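Local coordinates for protein aromatic-L-amino-acid decarboxylase (Catharanthus roseus, PDB 6EEW) that catalyses the pyridoxal 5'-phosphate-dependent decarboxylation of L-tryptophan to tryptamine and of 5-hydroxy-L-tryptophan to serotonin, working as a homodimer, at residues V35-D40 / D80-I85; R301-G306 / R420-V425; K402-W407 / R484-I489. One frame throughout, in Å; residues are numbered along the deposited sequence.

How the interactions relate
The three interactions step from the N-terminal helices to the C-terminal part of the chain. Interaction 1 comes first and joins helices 24-44 and 74-85 in the N-terminal region beside the second subunit; its centre lies about 38 Å from that of interaction 2 and about 32 Å from that of interaction 3, and it touches neither. Interactions 2 and 3 alternate along the chain, their centres about 21 Å apart. They meet where R420 NE forms a salt bridge with E405 OE1 and V425 packs on F404. Segment 420-425 thus meets segment 301-306 on one side and helix 375-409 on another, and helix 375-409 in turn packs on helix 479-496 in interaction 3.

Interaction 1: residues V35-D40 / D80-I85; sequences VDFIAD and DIQKDI
F37 reaches from helix 24-44 to the side of helix 74-85, where I81 and Q82 receive its ring. Both helices belong to the N-terminal helical region that group II decarboxylases use to embrace the partner subunit, and here a single aromatic side chain spans the space between them. The nearest pair of CA atoms, those of F37 and Q82, is 9.9 Å apart, and only 112 Å² of surface is buried, so the link is slender and side-chain made.

Along 80-85, D80 stands at the start, its carboxylate forming a salt bridge with R383 of the second subunit. I81 follows, buried and directed at the first helix. Its CG2 methyl lies 4.3 Å from F37 CZ, meeting the ring obliquely, and its side chain also packs on W379 of the second subunit. Q82 comes next and makes the closer contact. Its chain bends at chi2 (-73°), bringing the methylene and the amide to the end of the ring while the residue itself remains exposed. The helix here makes a wider pi-type turn spanning 81-85; farther along, the D84 backbone carbonyl is hydrogen-bonded to Y58 OH.

On the other side, the ring of F37 extends because CG stands anti to the backbone N (chi1 180°), and it also touches I86. D36 and D40, on the same helix, form salt bridges with R28 of the second subunit, so the helix that carries F37 is itself held at the dimer interface.

The F37 ring and the Q82 amide are nearly perpendicular, their planes 88° apart, and the ring and the glutamine chain pass one another, running opposite ways. Q82 CG sits in the plane of the ring at its edge, 3.6 Å from F37 CE1, with Q82 CD 3.8 Å from that same carbon.

Interaction 2: residues R301-G306 / R420-V425; sequences RHYLDG and RNFSLV
The rings of Y303 and F422 meet obliquely, their planes at 42° and their centroids 5.2 Å apart. On one face of the Y303 ring lies the imidazole of H302, with H302 CE1 3.4 Å above the plane of the Y303 ring and over its centre. The tightest touch between the aromatic pair is from Y303 CE2 to F422 CZ, 3.5 Å apart, with F422 CE1 also close to Y303 CE2. The two rings reach out to each other from their own segments, and in F422 a chi1 of -54° sets CG anti to the carbonyl carbon, turning the ring across to the tyrosine.

The contact joins the 3-10 turn 302-304, ahead of strand 312-315 of the large seven-stranded sheet, to the loop that leads into strand 424-429 of the C-terminal four-stranded antiparallel sheet. It thus joins loops belonging to the two sheet-bearing parts of this fold type I PLP enzyme, and F422 lies about 10 Å, side chain to side chain, from P102, which binds L-tryptophan.

At the far end of the ring, Y303 OH approaches N421 without hydrogen bonding to it, 3.8 Å from N421 OD1; the N421 amide instead donates through ND2 to the T265 carbonyl. Shortening Y303 to an alanine here is likely to leave F422 CZ and the H302 imidazole without the ring they pack on, opening a gap between the two loops. Within the second segment, R420 NH1 donates to F422 O (2.8 Å), the oxygen lying in the guanidinium plane and using a lone pair in the carbonyl plane.

Interaction 3: residues K402-W407 / R484-I489; sequences KMFEEW and RVWDLI
W407 and W486 carry a CH-pi contact: the W407 CB methylene lies over one face of the W486 five-membered ring, 3.8 Å from its centroid and 18° off the ring normal. The closest single approach is from W407 CB to W486 NE1, at 3.6 Å. CG of W486 is anti to the backbone N, which carries the indole across to the other helix and lays its face against W407.

Between rings, the two indoles have nearly parallel planes, 16° apart, but are slid so far along each other that their five-membered rings barely overlap. The W407 six-membered ring instead reaches back past the root of its neighbour, its CE3 packing on W486 CB. The F404 ring is nearly perpendicular to the W486 six-membered ring and meets it obliquely, F404 CE1 3.8 Å from W486 CE3. F404, W407 and W486 together form an aromatic cluster.

Apolar contact with aliphatic carbon is smaller. I489 CD1 lies at the edge of the F404 ring, near its plane and 4.0 Å from F404 CZ, one turn beyond W486 along its helix. No hydrogen bond crosses the interface, which buries 236 Å². Within helix 375-409, K402 NZ forms a salt bridge with E406 OE2, 3.2 Å away, while E405 pairs with R420.

The segments run in roughly the same direction, their axes 11.0 Å apart at closest approach and crossing at -24°, a wide spacing filled by the large aromatic side chains. Helix 375-409 and helix 479-496 pack here in the C-terminal part of the fold: F404 also meets F427 of strand 424-429 edge-to-face, while I489 rests on L449 of helix 438-451 and F414 of strand 414-416.

Interaction 1: residues V35-D40 / D80-I85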
loop_
_atom_site.group_PDB
_atom_site.type_symbol
_atom_site.label_atom_id
_atom_site.label_comp_id
_atom_site.label_asym_id
_atom_site.label_seq_id
_atom_site.Cartn_x
_atom_site.Cartn_y
_atom_site.Cartn_z
ATOM N N VAL A 35 -4.587 8.945 -22.405
ATOM C CA VAL A 35 -3.899 7.848 -23.072
ATOM C C VAL A 35 -2.980 8.385 -24.151
ATOM O O VAL A 35 -1.829 7.951 -24.290
ATOM C CB VAL A 35 -4.907 6.839 -23.643
ATOM C CG1 VAL A 35 -4.204 5.919 -24.632
ATOM C CG2 VAL A 35 -5.524 6.030 -22.515
ATOM N N ASP A 36 -3.483 9.313 -24.959
ATOM C CA ASP A 36 -2.626 9.863 -26.004
ATOM C C ASP A 36 -1.440 10.602 -25.391
ATOM O O ASP A 36 -0.304 10.481 -25.869
ATOM C CB ASP A 36 -3.431 10.781 -26.924
ATOM C CG ASP A 36 -4.373 10.009 -27.832
ATOM O OD1 ASP A 36 -4.043 8.866 -28.189
ATOM O OD2 ASP A 36 -5.454 10.529 -28.176
ATOM N N PHE A 37 -1.671 11.318 -24.290
ATOM C CA PHE A 37 -0.567 12.025 -23.648
ATOM C C PHE A 37 0.479 11.056 -23.111
ATOM O O PHE A 37 1.685 11.289 -23.246
ATOM C CB PHE A 37 -1.098 12.907 -22.520
ATOM C CG PHE A 37 -0.027 13.673 -21.795
ATOM C CD1 PHE A 37 0.508 14.832 -22.345
ATOM C CD2 PHE A 37 0.447 13.232 -20.569
ATOM C CE1 PHE A 37 1.498 15.541 -21.682
ATOM C CE2 PHE A 37 1.438 13.930 -19.900
ATOM C CZ PHE A 37 1.965 15.092 -20.455
ATOM N N ILE A 38 0.028 9.959 -22.494
ATOM C CA ILE A 38 0.939 8.984 -21.905
ATOM C C ILE A 38 1.746 8.281 -22.986
ATOM O O ILE A 38 2.947 8.031 -22.824
ATOM C CB ILE A 38 0.155 7.969 -21.054
ATOM C CG1 ILE A 38 -0.469 8.638 -19.827
ATOM C CG2 ILE A 38 1.048 6.778 -20.672
ATOM C CD1 ILE A 38 -1.329 7.692 -18.978
ATOM N N ALA A 39 1.090 7.901 -24.083
ATOM C CA ALA A 39 1.818 7.281 -25.177
ATOM C C ALA A 39 2.852 8.241 -25.738
ATOM O O ALA A 39 3.972 7.835 -26.067
ATOM C CB ALA A 39 0.849 6.827 -26.270
ATOM N N ASP A 40 2.500 9.523 -25.848
ATOM C CA ASP A 40 3.472 10.511 -26.301
ATOM C C ASP A 40 4.655 10.606 -25.340
ATOM O O ASP A 40 5.800 10.792 -25.769
ATOM C CB ASP A 40 2.788 11.867 -26.459
ATOM C CG ASP A 40 1.710 11.852 -27.532
ATOM O OD1 ASP A 40 1.500 10.777 -28.142
ATOM O OD2 ASP A 40 1.077 12.912 -27.767
ATOM N N ASP A 80 0.448 22.729 -17.196
ATOM C CA ASP A 80 1.296 22.777 -16.006
ATOM C C ASP A 80 2.021 21.458 -15.780
ATOM O O ASP A 80 3.117 21.437 -15.217
ATOM C CB ASP A 80 0.461 23.124 -14.778
ATOM C CG ASP A 80 -0.096 24.531 -14.829
ATOM O OD1 ASP A 80 0.277 25.276 -15.764
ATOM O OD2 ASP A 80 -0.909 24.878 -13.941
ATOM N N ILE A 81 1.408 20.348 -16.173
ATOM C CA ILE A 81 2.078 19.065 -16.043
ATOM C C ILE A 81 3.243 18.987 -17.015
ATOM O O ILE A 81 4.309 18.446 -16.691
ATOM C CB ILE A 81 1.068 17.929 -16.257
ATOM C CG1 ILE A 81 0.088 17.913 -15.086
ATOM C CG2 ILE A 81 1.802 16.595 -16.386
ATOM C CD1 ILE A 81 -0.962 16.867 -15.180
ATOM N N GLN A 82 3.058 19.527 -18.221
ATOM C CA GLN A 82 4.143 19.542 -19.195
ATOM C C GLN A 82 5.262 20.486 -18.774
ATOM O O GLN A 82 6.438 20.207 -19.034
ATOM C CB GLN A 82 3.607 19.935 -20.573
ATOM C CG GLN A 82 3.197 18.756 -21.439
ATOM C CD GLN A 82 4.390 17.965 -21.980
ATOM O OE1 GLN A 82 5.324 17.629 -21.246
ATOM N NE2 GLN A 82 4.362 17.671 -23.277
ATOM N N LYS A 83 4.920 21.580 -18.096
ATOM C CA LYS A 83 5.854 22.676 -17.872
ATOM C C LYS A 83 6.485 22.685 -16.482
ATOM O O LYS A 83 7.601 23.195 -16.333
ATOM C CB LYS A 83 5.144 24.007 -18.141
ATOM C CG LYS A 83 6.034 25.237 -18.165
ATOM C CD LYS A 83 5.159 26.473 -18.160
ATOM C CE LYS A 83 4.240 26.472 -16.950
ATOM N NZ LYS A 83 3.349 27.649 -16.929
ATOM N N ASP A 84 5.813 22.138 -15.463
ATOM C CA ASP A 84 6.245 22.233 -14.075
ATOM C C ASP A 84 6.448 20.888 -13.394
ATOM O O ASP A 84 7.214 20.820 -12.430
ATOM C CB ASP A 84 5.220 23.014 -13.235
ATOM C CG ASP A 84 4.954 24.408 -13.769
ATOM O OD1 ASP A 84 5.925 25.118 -14.110
ATOM O OD2 ASP A 84 3.763 24.796 -13.829
ATOM N N ILE A 85 5.773 19.824 -13.842
ATOM C CA ILE A 85 5.901 18.517 -13.202
ATOM C C ILE A 85 6.922 17.647 -13.929
ATOM O O ILE A 85 7.952 17.272 -13.357
ATOM C CB ILE A 85 4.551 17.785 -13.120
ATOM C CG1 ILE A 85 3.523 18.614 -12.346
ATOM C CG2 ILE A 85 4.748 16.425 -12.455
ATOM C CD1 ILE A 85 3.913 18.897 -10.918
#

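Interaction 2: residues R301-G306 / R420-V425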
loop_
_atom_site.group_PDB
_atom_site.type_symbol
_atom_site.label_atom_id
_atom_site.label_comp_id
_atom_site.label_asym_id
_atom_site.label_seq_id
_atom_site.Cartn_x
_atom_site.Cartn_y
_atom_site.Cartn_z
ATOM N N ARG A 301 17.080 -21.045 -11.355
ATOM C CA ARG A 301 16.267 -21.616 -10.293
ATOM C C ARG A 301 17.124 -22.222 -9.191
ATOM O O ARG A 301 16.619 -22.423 -8.082
ATOM C CB ARG A 301 15.285 -22.638 -10.872
ATOM C CG ARG A 301 14.422 -23.354 -9.833
ATOM C CD ARG A 301 13.690 -22.392 -8.894
ATOM N NE ARG A 301 12.759 -23.133 -8.040
ATOM C CZ ARG A 301 13.152 -24.048 -7.154
ATOM N NH1 ARG A 301 14.448 -24.340 -7.025
ATOM N NH2 ARG A 301 12.250 -24.686 -6.415
ATOM N N HIS A 302 18.414 -22.494 -9.462
ATOM C CA HIS A 302 19.286 -23.039 -8.427
ATOM C C HIS A 302 19.370 -22.107 -7.225
ATOM O O HIS A 302 19.616 -22.561 -6.101
ATOM C CB HIS A 302 20.695 -23.297 -8.977
ATOM C CG HIS A 302 21.434 -22.052 -9.362
ATOM N ND1 HIS A 302 22.224 -21.356 -8.469
ATOM C CD2 HIS A 302 21.474 -21.352 -10.520
ATOM C CE1 HIS A 302 22.741 -20.299 -9.068
ATOM N NE2 HIS A 302 22.300 -20.272 -10.314
ATOM N N TYR A 303 19.148 -20.807 -7.426
ATOM C CA TYR A 303 19.217 -19.896 -6.293
ATOM C C TYR A 303 18.150 -20.191 -5.245
ATOM O O TYR A 303 18.268 -19.721 -4.112
ATOM C CB TYR A 303 19.117 -18.453 -6.757
ATOM C CG TYR A 303 20.428 -17.894 -7.254
ATOM C CD1 TYR A 303 21.532 -17.830 -6.432
ATOM C CD2 TYR A 303 20.546 -17.391 -8.548
ATOM C CE1 TYR A 303 22.731 -17.303 -6.875
ATOM C CE2 TYR A 303 21.728 -16.843 -9.000
ATOM C CZ TYR A 303 22.823 -16.806 -8.161
ATOM O OH TYR A 303 24.014 -16.274 -8.609
ATOM N N LEU A 304 17.085 -20.902 -5.604
ATOM C CA LEU A 304 16.066 -21.281 -4.637
ATOM C C LEU A 304 16.217 -22.711 -4.137
ATOM O O LEU A 304 15.298 -23.221 -3.493
ATOM C CB LEU A 304 14.666 -21.097 -5.225
ATOM C CG LEU A 304 14.242 -19.656 -5.488
ATOM C CD1 LEU A 304 12.856 -19.616 -6.099
ATOM C CD2 LEU A 304 14.287 -18.832 -4.214
ATOM N N ASP A 305 17.325 -23.384 -4.440
ATOM C CA ASP A 305 17.504 -24.723 -3.895
ATOM C C ASP A 305 17.434 -24.649 -2.376
ATOM O O ASP A 305 18.117 -23.830 -1.754
ATOM C CB ASP A 305 18.841 -25.330 -4.346
ATOM C CG ASP A 305 18.821 -25.815 -5.800
ATOM O OD1 ASP A 305 17.736 -25.850 -6.428
ATOM O OD2 ASP A 305 19.907 -26.171 -6.310
ATOM N N GLY A 306 16.648 -25.547 -1.776
ATOM C CA GLY A 306 16.358 -25.504 -0.355
ATOM C C GLY A 306 15.116 -24.729 0.044
ATOM O O GLY A 306 14.778 -24.702 1.234
ATOM N N ARG A 420 29.043 -10.318 -11.634
ATOM C CA ARG A 420 27.709 -9.982 -12.117
ATOM C C ARG A 420 26.833 -11.225 -12.026
ATOM O O ARG A 420 27.024 -12.172 -12.792
ATOM C CB ARG A 420 27.777 -9.458 -13.551
ATOM C CG ARG A 420 26.407 -9.217 -14.185
ATOM C CD ARG A 420 26.429 -9.349 -15.705
ATOM N NE ARG A 420 26.877 -10.671 -16.122
ATOM C CZ ARG A 420 26.126 -11.766 -16.090
ATOM N NH1 ARG A 420 24.878 -11.717 -15.650
ATOM N NH2 ARG A 420 26.632 -12.921 -16.478
ATOM N N ASN A 421 25.877 -11.228 -11.088
ATOM C CA ASN A 421 24.983 -12.367 -10.908
ATOM C C ASN A 421 23.728 -12.282 -11.760
ATOM O O ASN A 421 23.169 -13.316 -12.135
ATOM C CB ASN A 421 24.535 -12.466 -9.448
ATOM C CG ASN A 421 25.687 -12.649 -8.486
ATOM O OD1 ASN A 421 26.573 -13.476 -8.708
ATOM N ND2 ASN A 421 25.680 -11.868 -7.407
ATOM N N PHE A 422 23.250 -11.079 -12.043
ATOM C CA PHE A 422 22.004 -10.901 -12.770
ATOM C C PHE A 422 22.164 -9.782 -13.792
ATOM O O PHE A 422 22.963 -9.892 -14.725
ATOM C CB PHE A 422 20.864 -10.608 -11.782
ATOM C CG PHE A 422 20.731 -11.639 -10.686
ATOM C CD1 PHE A 422 20.033 -12.819 -10.905
ATOM C CD2 PHE A 422 21.329 -11.446 -9.455
ATOM C CE1 PHE A 422 19.910 -13.775 -9.901
ATOM C CE2 PHE A 422 21.207 -12.392 -8.449
ATOM C CZ PHE A 422 20.490 -13.564 -8.680
ATOM N N SER A 423 21.402 -8.698 -13.630
ATOM C CA SER A 423 21.391 -7.610 -14.597
ATOM C C SER A 423 22.189 -6.392 -14.136
ATOM O O SER A 423 22.256 -5.394 -14.865
ATOM C CB SER A 423 19.951 -7.207 -14.918
ATOM O OG SER A 423 19.951 -6.026 -15.685
ATOM N N LEU A 424 22.757 -6.428 -12.935
ATOM C CA LEU A 424 23.444 -5.274 -12.365
ATOM C C LEU A 424 24.941 -5.495 -12.472
ATOM O O LEU A 424 25.440 -6.538 -12.040
ATOM C CB LEU A 424 23.049 -5.056 -10.900
ATOM C CG LEU A 424 24.060 -4.254 -10.082
ATOM C CD1 LEU A 424 24.140 -2.812 -10.565
ATOM C CD2 LEU A 424 23.733 -4.321 -8.598
ATOM N N VAL A 425 25.651 -4.504 -13.016
ATOM C CA VAL A 425 27.101 -4.570 -13.205
ATOM C C VAL A 425 27.754 -3.531 -12.299
ATOM O O VAL A 425 27.489 -2.331 -12.431
ATOM C CB VAL A 425 27.485 -4.329 -14.677
ATOM C CG1 VAL A 425 28.996 -4.459 -14.893
ATOM C CG2 VAL A 425 26.720 -5.248 -15.583
#

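Interaction 3: residues K402-W407 / R484-I489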
loop_
_atom_site.group_PDB
_atom_site.type_symbol
_atom_site.label_atom_id
_atom_site.label_comp_id
_atom_site.label_asym_id
_atom_site.label_seq_id
_atom_site.Cartn_x
_atom_site.Cartn_y
_atom_site.Cartn_z
ATOM N N LYS A 402 25.574 -8.843 -19.351
ATOM C CA LYS A 402 26.776 -9.634 -19.613
ATOM C C LYS A 402 27.614 -8.991 -20.706
ATOM O O LYS A 402 28.847 -8.914 -20.607
ATOM C CB LYS A 402 26.374 -11.058 -19.995
ATOM C CG LYS A 402 27.483 -12.097 -19.970
ATOM C CD LYS A 402 26.899 -13.478 -20.249
ATOM C CE LYS A 402 27.950 -14.584 -20.175
ATOM N NZ LYS A 402 28.977 -14.444 -21.232
ATOM N N MET A 403 26.954 -8.539 -21.771
ATOM C CA MET A 403 27.630 -7.811 -22.839
ATOM C C MET A 403 28.342 -6.572 -22.300
ATOM O O MET A 403 29.500 -6.302 -22.651
ATOM C CB MET A 403 26.595 -7.451 -23.907
ATOM C CG MET A 403 27.103 -6.800 -25.166
ATOM S SD MET A 403 25.723 -6.558 -26.315
ATOM C CE MET A 403 24.716 -5.375 -25.415
ATOM N N PHE A 404 27.653 -5.786 -21.454
ATOM C CA PHE A 404 28.291 -4.591 -20.897
ATOM C C PHE A 404 29.494 -4.947 -20.031
ATOM O O PHE A 404 30.525 -4.259 -20.066
ATOM C CB PHE A 404 27.302 -3.761 -20.079
ATOM C CG PHE A 404 27.939 -2.555 -19.449
ATOM C CD1 PHE A 404 28.018 -1.360 -20.146
ATOM C CD2 PHE A 404 28.511 -2.632 -18.182
ATOM C CE1 PHE A 404 28.630 -0.258 -19.588
ATOM C CE2 PHE A 404 29.127 -1.533 -17.617
ATOM C CZ PHE A 404 29.183 -0.340 -18.317
ATOM N N GLU A 405 29.375 -6.009 -19.232
ATOM C CA GLU A 405 30.506 -6.456 -18.426
ATOM C C GLU A 405 31.688 -6.820 -19.311
ATOM O O GLU A 405 32.833 -6.451 -19.024
ATOM C CB GLU A 405 30.105 -7.665 -17.583
ATOM C CG GLU A 405 31.275 -8.304 -16.861
ATOM C CD GLU A 405 30.926 -9.654 -16.274
ATOM O OE1 GLU A 405 29.834 -10.179 -16.587
ATOM O OE2 GLU A 405 31.746 -10.190 -15.501
ATOM N N GLU A 406 31.419 -7.533 -20.406
ATOM C CA GLU A 406 32.487 -7.925 -21.322
ATOM C C GLU A 406 33.178 -6.700 -21.900
ATOM O O GLU A 406 34.412 -6.641 -21.955
ATOM C CB GLU A 406 31.899 -8.792 -22.430
ATOM C CG GLU A 406 31.243 -10.054 -21.905
ATOM C CD GLU A 406 30.512 -10.824 -22.986
ATOM O OE1 GLU A 406 30.740 -10.541 -24.181
ATOM O OE2 GLU A 406 29.704 -11.712 -22.641
ATOM N N TRP A 407 32.398 -5.690 -22.293
ATOM C CA TRP A 407 32.991 -4.430 -22.740
ATOM C C TRP A 407 33.909 -3.846 -21.668
ATOM O O TRP A 407 35.050 -3.462 -21.950
ATOM C CB TRP A 407 31.894 -3.420 -23.093
ATOM C CG TRP A 407 31.053 -3.811 -24.254
ATOM C CD1 TRP A 407 31.391 -4.659 -25.263
ATOM C CD2 TRP A 407 29.717 -3.380 -24.519
ATOM N NE1 TRP A 407 30.349 -4.777 -26.150
ATOM C CE2 TRP A 407 29.307 -4.006 -25.711
ATOM C CE3 TRP A 407 28.823 -2.525 -23.862
ATOM C CZ2 TRP A 407 28.046 -3.804 -26.267
ATOM C CZ3 TRP A 407 27.571 -2.325 -24.412
ATOM C CH2 TRP A 407 27.190 -2.963 -25.603
ATOM N N ARG A 484 25.656 2.918 -26.432
ATOM C CA ARG A 484 25.922 4.350 -26.361
ATOM C C ARG A 484 26.311 4.788 -24.954
ATOM O O ARG A 484 27.144 5.687 -24.798
ATOM C CB ARG A 484 24.718 5.151 -26.845
ATOM C CG ARG A 484 24.329 4.892 -28.292
ATOM C CD ARG A 484 23.389 5.990 -28.770
ATOM N NE ARG A 484 22.219 6.136 -27.907
ATOM C CZ ARG A 484 21.277 7.057 -28.078
ATOM N NH1 ARG A 484 21.364 7.917 -29.084
ATOM N NH2 ARG A 484 20.248 7.122 -27.240
ATOM N N VAL A 485 25.741 4.166 -23.922
ATOM C CA VAL A 485 26.179 4.477 -22.565
ATOM C C VAL A 485 27.649 4.131 -22.396
ATOM O O VAL A 485 28.426 4.899 -21.820
ATOM C CB VAL A 485 25.322 3.737 -21.526
ATOM C CG1 VAL A 485 25.988 3.842 -20.163
ATOM C CG2 VAL A 485 23.932 4.334 -21.460
ATOM N N TRP A 486 28.049 2.956 -22.874
ATOM C CA TRP A 486 29.453 2.570 -22.763
ATOM C C TRP A 486 30.351 3.522 -23.550
ATOM O O TRP A 486 31.423 3.924 -23.070
ATOM C CB TRP A 486 29.632 1.127 -23.224
ATOM C CG TRP A 486 31.044 0.695 -23.251
ATOM C CD1 TRP A 486 31.728 0.174 -24.313
ATOM C CD2 TRP A 486 31.982 0.789 -22.175
ATOM N NE1 TRP A 486 33.023 -0.098 -23.952
ATOM C CE2 TRP A 486 33.209 0.276 -22.647
ATOM C CE3 TRP A 486 31.899 1.242 -20.854
ATOM C CZ2 TRP A 486 34.344 0.204 -21.846
ATOM C CZ3 TRP A 486 33.027 1.169 -20.059
ATOM C CH2 TRP A 486 34.237 0.659 -20.560
ATOM N N ASP A 487 29.927 3.908 -24.753
ATOM C CA ASP A 487 30.690 4.897 -25.513
ATOM C C ASP A 487 30.845 6.190 -24.720
ATOM O O ASP A 487 31.941 6.760 -24.640
ATOM C CB ASP A 487 30.004 5.173 -26.852
ATOM C CG ASP A 487 30.114 4.010 -27.815
ATOM O OD1 ASP A 487 31.096 3.251 -27.719
ATOM O OD2 ASP A 487 29.201 3.844 -28.656
ATOM N N LEU A 488 29.753 6.662 -24.111
ATOM C CA LEU A 488 29.801 7.897 -23.337
ATOM C C LEU A 488 30.735 7.760 -22.145
ATOM O O LEU A 488 31.493 8.683 -21.824
ATOM C CB LEU A 488 28.397 8.268 -22.862
ATOM C CG LEU A 488 28.268 9.530 -21.999
ATOM C CD1 LEU A 488 28.639 10.774 -22.785
ATOM C CD2 LEU A 488 26.890 9.659 -21.345
ATOM N N ILE A 489 30.656 6.627 -21.447
ATOM C CA ILE A 489 31.529 6.387 -20.303
ATOM C C ILE A 489 32.985 6.489 -20.729
ATOM O O ILE A 489 33.802 7.146 -20.069
ATOM C CB ILE A 489 31.213 5.022 -19.666
ATOM C CG1 ILE A 489 29.770 5.013 -19.135
ATOM C CG2 ILE A 489 32.230 4.692 -18.587
ATOM C CD1 ILE A 489 29.320 3.698 -18.537
#